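Local coordinates for protein ribonucleoside-diphosphate reductase (Pseudomonas aeruginosa, PDB 5IM3) that probably reduces ribonucleoside diphosphates to the deoxyribonucleotides needed for DNA synthesis, and binds the allosteric nucleotide dATP, at residues D305-H310 / T772-N777; L318-F323 / E343-L348. One frame throughout, in Å; residues are numbered along the deposited sequence.

Contact 1. Residues D305-H310 / T772-N777; sequences DRYFIH and TATIAN
Nonpolar contact between Y307 and T774 accounts for most of this small interface, which buries 106 Å² in all. The two side chains come from opposite directions, and the methyl CG2 of T774 settles against the phenol end of the tyrosine, obliquely to the ring. CG2 of T774 lies 3.4 Å from OH of Y307 and 3.7 Å from its CE2. That meeting follows from the threonine torsion: with chi1 at -59°, CG2 stands opposite the backbone N and OG1 beside it, which presents the methyl group to the phenol. T302, on the same helix as R306, also touches T774.

In fold terms, the C-terminal part of helix 297-307, within the all-alpha domain of the reductase large chain, here meets the first turn of helix 773-779, within the barrel domain. The approach is made by side chains, since the nearest CA atoms, those of R306 and T774, are still 10.5 Å apart.

No hydrogen bond crosses the interface. NH2 of the exposed R306 comes obliquely to within 4.2 Å of OG1 of T774, too far for a polar bond. The phenol oxygen of buried Y307 is instead satisfied by a hydrogen bond with OG1 of T357, a residue of helix 357-362.

Contact 2. Residues L318-F323 / E343-L348; sequences LPQIFF and EFYNLL
Y345 reaches from its helix to the flank of helix 319-330 and touches two residues one turn apart, Q320 and F323. Its phenol donates a weak hydrogen bond to the Q320 amide, with OH of Y345 2.7 Å from OE1 of Q320. The side chains cross at about a right angle, and the amide plane stands 77° from the ring plane. Further down the ring, CD1 of Y345 packs 3.8 Å from CB of F323, while CE1 of Y345 approaches the backbone O of Q320 at 3.4 Å.

The F323 ring turns to a different neighbour, L348. CD1 of F323 lies 4.0 Å from CB of L348, and the backbone O of L348 sits 4.1 Å above the plane of the F323 ring, over its centre.

Helices 319-330 and 337-349, both within the all-alpha domain, form a buried helix pair here. The axes of 319-323 and 343-348 come within 9.8 Å of each other and are steeply inclined, their N-to-C directions 128° apart. The backbones are closest at F323 and Y345, whose CA atoms are 5.8 Å apart.

Torsions place the polar ends. Y345 holds CG opposite its backbone N (chi1 159°), which extends the phenol across to the other helix, and Q320 bends at its second torsion to bring its amide to meet it. Further hydrogen bonds hold both polar groups from outside the pair. NE2 of Q320 is hydrogen-bonded to OD1 of D292, and the stronger partner of the Y345 phenol oxygen is the backbone N of D288, so this buried oxygen has a partner on each of two chain segments. M324 and A327, farther along helix 319-330, touch Y345 as well.

How the contacts relate
From the N terminus, the chain first passes through 305-310, which includes the C-terminal part of helix 297-307, and reaches 318-323 at the start of helix 319-330. Contact 2 closes a short, largely helical loop when 343-348 returns to 318-323, entirely within the all-alpha domain. Contact 1 closes only after the chain has run through much of the barrel domain to 772-777, so the short loop lies within the long one. Their centres are about 14 Å apart, and the first segments meet directly: F308 packs edge-to-face on F322 and also against P319. Local helix packing is thus joined to an interdomain connection.

Contact 1. Residues D305-H310 / T772-N777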
loop_
_atom_site.group_PDB
_atom_site.type_symbol
_atom_site.label_atom_id
_atom_site.label_comp_id
_atom_site.label_asym_id
_atom_site.label_seq_id
_atom_site.Cartn_x
_atom_site.Cartn_y
_atom_site.Cartn_z
ATOM N N ASP A 305 -12.332 -48.162 -4.636
ATOM C CA ASP A 305 -13.161 -47.119 -5.228
ATOM C C ASP A 305 -12.956 -47.026 -6.734
ATOM O O ASP A 305 -13.919 -46.822 -7.481
ATOM C CB ASP A 305 -12.867 -45.770 -4.570
ATOM C CG ASP A 305 -13.329 -45.710 -3.125
ATOM O OD1 ASP A 305 -14.116 -46.586 -2.709
ATOM O OD2 ASP A 305 -12.909 -44.776 -2.409
ATOM N N ARG A 306 -11.719 -47.184 -7.205
ATOM C CA ARG A 306 -11.385 -46.815 -8.577
ATOM C C ARG A 306 -10.672 -47.886 -9.390
ATOM O O ARG A 306 -10.693 -47.789 -10.622
ATOM C CB ARG A 306 -10.522 -45.543 -8.587
ATOM C CG ARG A 306 -11.268 -44.303 -8.106
ATOM C CD ARG A 306 -10.421 -43.042 -8.209
ATOM N NE ARG A 306 -9.266 -43.069 -7.313
ATOM C CZ ARG A 306 -8.510 -42.010 -7.032
ATOM N NH1 ARG A 306 -8.786 -40.826 -7.569
ATOM N NH2 ARG A 306 -7.478 -42.131 -6.208
ATOM N N TYR A 307 -10.054 -48.894 -8.774
ATOM C CA TYR A 307 -9.238 -49.840 -9.527
ATOM C C TYR A 307 -9.821 -51.242 -9.628
ATOM O O TYR A 307 -9.603 -51.907 -10.643
ATOM C CB TYR A 307 -7.832 -49.922 -8.918
ATOM C CG TYR A 307 -6.991 -48.704 -9.231
ATOM C CD1 TYR A 307 -6.167 -48.675 -10.348
ATOM C CD2 TYR A 307 -7.038 -47.575 -8.423
ATOM C CE1 TYR A 307 -5.403 -47.562 -10.646
ATOM C CE2 TYR A 307 -6.277 -46.454 -8.713
ATOM C CZ TYR A 307 -5.463 -46.456 -9.827
ATOM O OH TYR A 307 -4.701 -45.351 -10.129
ATOM N N PHE A 308 -10.556 -51.715 -8.624
ATOM C CA PHE A 308 -11.113 -53.061 -8.690
ATOM C C PHE A 308 -12.188 -53.150 -9.765
ATOM O O PHE A 308 -13.039 -52.266 -9.894
ATOM C CB PHE A 308 -11.701 -53.468 -7.334
ATOM C CG PHE A 308 -10.670 -53.726 -6.264
ATOM C CD1 PHE A 308 -9.335 -53.922 -6.586
ATOM C CD2 PHE A 308 -11.044 -53.786 -4.931
ATOM C CE1 PHE A 308 -8.400 -54.163 -5.605
ATOM C CE2 PHE A 308 -10.110 -54.027 -3.941
ATOM C CZ PHE A 308 -8.786 -54.215 -4.278
ATOM N N ILE A 309 -12.145 -54.237 -10.541
ATOM C CA ILE A 309 -13.139 -54.459 -11.582
ATOM C C ILE A 309 -14.502 -54.700 -10.943
ATOM O O ILE A 309 -14.616 -55.300 -9.866
ATOM C CB ILE A 309 -12.728 -55.639 -12.483
ATOM C CG1 ILE A 309 -11.396 -55.350 -13.188
ATOM C CG2 ILE A 309 -13.818 -55.944 -13.511
ATOM C CD1 ILE A 309 -11.438 -54.201 -14.148
ATOM N N HIS A 310 -15.551 -54.243 -11.623
ATOM C CA HIS A 310 -16.893 -54.251 -11.060
ATOM C C HIS A 310 -17.920 -54.383 -12.174
ATOM O O HIS A 310 -17.631 -54.140 -13.347
ATOM C CB HIS A 310 -17.156 -52.972 -10.260
ATOM C CG HIS A 310 -16.848 -51.720 -11.022
ATOM N ND1 HIS A 310 -17.773 -51.089 -11.826
ATOM C CD2 HIS A 310 -15.708 -50.996 -11.122
ATOM C CE1 HIS A 310 -17.220 -50.024 -12.377
ATOM N NE2 HIS A 310 -15.967 -49.946 -11.967
ATOM N N THR A 772 3.912 -39.902 -7.552
ATOM C CA THR A 772 3.384 -41.215 -7.192
ATOM C C THR A 772 2.167 -41.072 -6.293
ATOM O O THR A 772 1.973 -41.856 -5.358
ATOM C CB THR A 772 4.443 -42.064 -6.491
ATOM O OG1 THR A 772 4.779 -41.459 -5.237
ATOM C CG2 THR A 772 5.697 -42.194 -7.344
ATOM N N ALA A 773 1.336 -40.062 -6.562
ATOM C CA ALA A 773 0.193 -39.762 -5.704
ATOM C C ALA A 773 -0.580 -41.023 -5.324
ATOM O O ALA A 773 -0.666 -41.388 -4.146
ATOM C CB ALA A 773 -0.727 -38.763 -6.409
ATOM N N THR A 774 -1.148 -41.706 -6.318
ATOM C CA THR A 774 -2.037 -42.825 -6.028
ATOM C C THR A 774 -1.269 -44.028 -5.490
ATOM O O THR A 774 -1.664 -44.623 -4.480
ATOM C CB THR A 774 -2.826 -43.202 -7.282
ATOM O OG1 THR A 774 -3.580 -42.070 -7.729
ATOM C CG2 THR A 774 -3.780 -44.355 -6.993
ATOM N N ILE A 775 -0.166 -44.404 -6.147
ATOM C CA ILE A 775 0.498 -45.659 -5.807
ATOM C C ILE A 775 1.235 -45.578 -4.474
ATOM O O ILE A 775 1.457 -46.612 -3.833
ATOM C CB ILE A 775 1.455 -46.098 -6.935
ATOM C CG1 ILE A 775 2.550 -45.058 -7.173
ATOM C CG2 ILE A 775 0.668 -46.357 -8.219
ATOM C CD1 ILE A 775 3.561 -45.475 -8.231
ATOM N N ALA A 776 1.630 -44.382 -4.036
ATOM C CA ALA A 776 2.143 -44.234 -2.679
ATOM C C ALA A 776 1.029 -44.427 -1.656
ATOM O O ALA A 776 1.234 -45.064 -0.617
ATOM C CB ALA A 776 2.803 -42.865 -2.507
ATOM N N ASN A 777 -0.160 -43.889 -1.939
ATOM C CA ASN A 777 -1.309 -44.129 -1.072
ATOM C C ASN A 777 -1.688 -45.603 -1.054
ATOM O O ASN A 777 -2.087 -46.135 -0.012
ATOM C CB ASN A 777 -2.499 -43.286 -1.530
ATOM C CG ASN A 777 -2.311 -41.810 -1.258
ATOM O OD1 ASN A 777 -1.219 -41.363 -0.902
ATOM N ND2 ASN A 777 -3.378 -41.040 -1.424
#

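Contact 2. Residues L318-F323 / E343-L348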
loop_
_atom_site.group_PDB
_atom_site.type_symbol
_atom_site.label_atom_id
_atom_site.label_comp_id
_atom_site.label_asym_id
_atom_site.label_seq_id
_atom_site.Cartn_x
_atom_site.Cartn_y
_atom_site.Cartn_z
ATOM N N LEU A 318 -11.170 -59.175 -5.843
ATOM C CA LEU A 318 -10.547 -59.060 -4.532
ATOM C C LEU A 318 -9.092 -58.615 -4.656
ATOM O O LEU A 318 -8.470 -58.778 -5.709
ATOM C CB LEU A 318 -10.634 -60.392 -3.792
ATOM C CG LEU A 318 -12.014 -60.699 -3.202
ATOM C CD1 LEU A 318 -12.126 -62.149 -2.762
ATOM C CD2 LEU A 318 -12.306 -59.767 -2.031
ATOM N N PRO A 319 -8.517 -58.058 -3.585
ATOM C CA PRO A 319 -7.208 -57.392 -3.733
ATOM C C PRO A 319 -6.111 -58.284 -4.295
ATOM O O PRO A 319 -5.393 -57.865 -5.210
ATOM C CB PRO A 319 -6.897 -56.928 -2.302
ATOM C CG PRO A 319 -8.223 -56.804 -1.646
ATOM C CD PRO A 319 -9.051 -57.919 -2.219
ATOM N N GLN A 320 -5.943 -59.498 -3.768
ATOM C CA GLN A 320 -4.879 -60.361 -4.274
ATOM C C GLN A 320 -5.164 -60.829 -5.693
ATOM O O GLN A 320 -4.228 -61.087 -6.458
ATOM C CB GLN A 320 -4.681 -61.563 -3.350
ATOM C CG GLN A 320 -4.281 -61.192 -1.932
ATOM C CD GLN A 320 -3.073 -60.269 -1.888
ATOM O OE1 GLN A 320 -1.998 -60.611 -2.377
ATOM N NE2 GLN A 320 -3.253 -59.083 -1.312
ATOM N N ILE A 321 -6.440 -60.950 -6.062
ATOM C CA ILE A 321 -6.778 -61.282 -7.440
ATOM C C ILE A 321 -6.540 -60.080 -8.342
ATOM O O ILE A 321 -6.161 -60.236 -9.508
ATOM C CB ILE A 321 -8.230 -61.796 -7.510
ATOM C CG1 ILE A 321 -8.286 -63.243 -6.996
ATOM C CG2 ILE A 321 -8.789 -61.696 -8.930
ATOM C CD1 ILE A 321 -9.686 -63.830 -6.903
ATOM N N PHE A 322 -6.746 -58.868 -7.824
ATOM C CA PHE A 322 -6.383 -57.669 -8.571
ATOM C C PHE A 322 -4.903 -57.683 -8.932
ATOM O O PHE A 322 -4.534 -57.504 -10.098
ATOM C CB PHE A 322 -6.732 -56.419 -7.759
ATOM C CG PHE A 322 -6.084 -55.160 -8.268
ATOM C CD1 PHE A 322 -6.564 -54.522 -9.401
ATOM C CD2 PHE A 322 -4.996 -54.614 -7.609
ATOM C CE1 PHE A 322 -5.968 -53.361 -9.867
ATOM C CE2 PHE A 322 -4.396 -53.454 -8.067
ATOM C CZ PHE A 322 -4.884 -52.826 -9.196
ATOM N N PHE A 323 -4.037 -57.905 -7.940
ATOM C CA PHE A 323 -2.606 -57.951 -8.215
ATOM C C PHE A 323 -2.263 -59.086 -9.166
ATOM O O PHE A 323 -1.348 -58.952 -9.988
ATOM C CB PHE A 323 -1.818 -58.095 -6.909
ATOM C CG PHE A 323 -1.798 -56.849 -6.066
ATOM C CD1 PHE A 323 -1.565 -55.608 -6.638
ATOM C CD2 PHE A 323 -2.012 -56.919 -4.697
ATOM C CE1 PHE A 323 -1.547 -54.462 -5.867
ATOM C CE2 PHE A 323 -1.993 -55.775 -3.919
ATOM C CZ PHE A 323 -1.762 -54.542 -4.510
ATOM N N GLU A 343 6.125 -64.246 -10.413
ATOM C CA GLU A 343 7.171 -63.286 -10.075
ATOM C C GLU A 343 6.618 -61.863 -10.030
ATOM O O GLU A 343 6.969 -61.082 -9.138
ATOM C CB GLU A 343 8.319 -63.389 -11.083
ATOM C CG GLU A 343 9.493 -62.445 -10.818
ATOM C CD GLU A 343 10.507 -62.435 -11.952
ATOM O OE1 GLU A 343 10.336 -63.212 -12.915
ATOM O OE2 GLU A 343 11.473 -61.644 -11.884
ATOM N N PHE A 344 5.741 -61.511 -10.974
ATOM C CA PHE A 344 5.187 -60.160 -10.990
ATOM C C PHE A 344 4.155 -59.974 -9.884
ATOM O O PHE A 344 4.047 -58.886 -9.304
ATOM C CB PHE A 344 4.555 -59.852 -12.352
ATOM C CG PHE A 344 5.496 -60.003 -13.521
ATOM C CD1 PHE A 344 6.870 -60.038 -13.338
ATOM C CD2 PHE A 344 4.996 -60.106 -14.810
ATOM C CE1 PHE A 344 7.723 -60.177 -14.414
ATOM C CE2 PHE A 344 5.845 -60.244 -15.890
ATOM C CZ PHE A 344 7.209 -60.279 -15.691
ATOM N N TYR A 345 3.376 -61.016 -9.588
ATOM C CA TYR A 345 2.383 -60.910 -8.526
ATOM C C TYR A 345 3.049 -60.729 -7.168
ATOM O O TYR A 345 2.599 -59.920 -6.350
ATOM C CB TYR A 345 1.484 -62.146 -8.516
ATOM C CG TYR A 345 0.785 -62.355 -7.191
ATOM C CD1 TYR A 345 -0.360 -61.638 -6.866
ATOM C CD2 TYR A 345 1.280 -63.259 -6.261
ATOM C CE1 TYR A 345 -0.994 -61.821 -5.653
ATOM C CE2 TYR A 345 0.655 -63.451 -5.049
ATOM C CZ TYR A 345 -0.481 -62.732 -4.748
ATOM O OH TYR A 345 -1.100 -62.930 -3.534
ATOM N N ASN A 346 4.121 -61.482 -6.908
ATOM C CA ASN A 346 4.812 -61.364 -5.628
ATOM C C ASN A 346 5.399 -59.971 -5.448
ATOM O O ASN A 346 5.372 -59.417 -4.344
ATOM C CB ASN A 346 5.906 -62.423 -5.525
ATOM C CG ASN A 346 5.349 -63.815 -5.304
ATOM O OD1 ASN A 346 4.273 -63.982 -4.726
ATOM N ND2 ASN A 346 6.080 -64.824 -5.762
ATOM N N LEU A 347 5.933 -59.387 -6.522
ATOM C CA LEU A 347 6.514 -58.054 -6.416
ATOM C C LEU A 347 5.444 -57.007 -6.126
ATOM O O LEU A 347 5.661 -56.094 -5.321
ATOM C CB LEU A 347 7.267 -57.706 -7.700
ATOM C CG LEU A 347 8.221 -56.517 -7.583
ATOM C CD1 LEU A 347 9.418 -56.880 -6.705
ATOM C CD2 LEU A 347 8.677 -56.045 -8.951
ATOM N N LEU A 348 4.277 -57.130 -6.763
ATOM C CA LEU A 348 3.218 -56.140 -6.601
ATOM C C LEU A 348 2.510 -56.283 -5.257
ATOM O O LEU A 348 2.364 -55.304 -4.518
ATOM C CB LEU A 348 2.212 -56.267 -7.748
ATOM C CG LEU A 348 2.701 -55.844 -9.135
ATOM C CD1 LEU A 348 1.681 -56.228 -10.193
ATOM C CD2 LEU A 348 2.970 -54.346 -9.180
#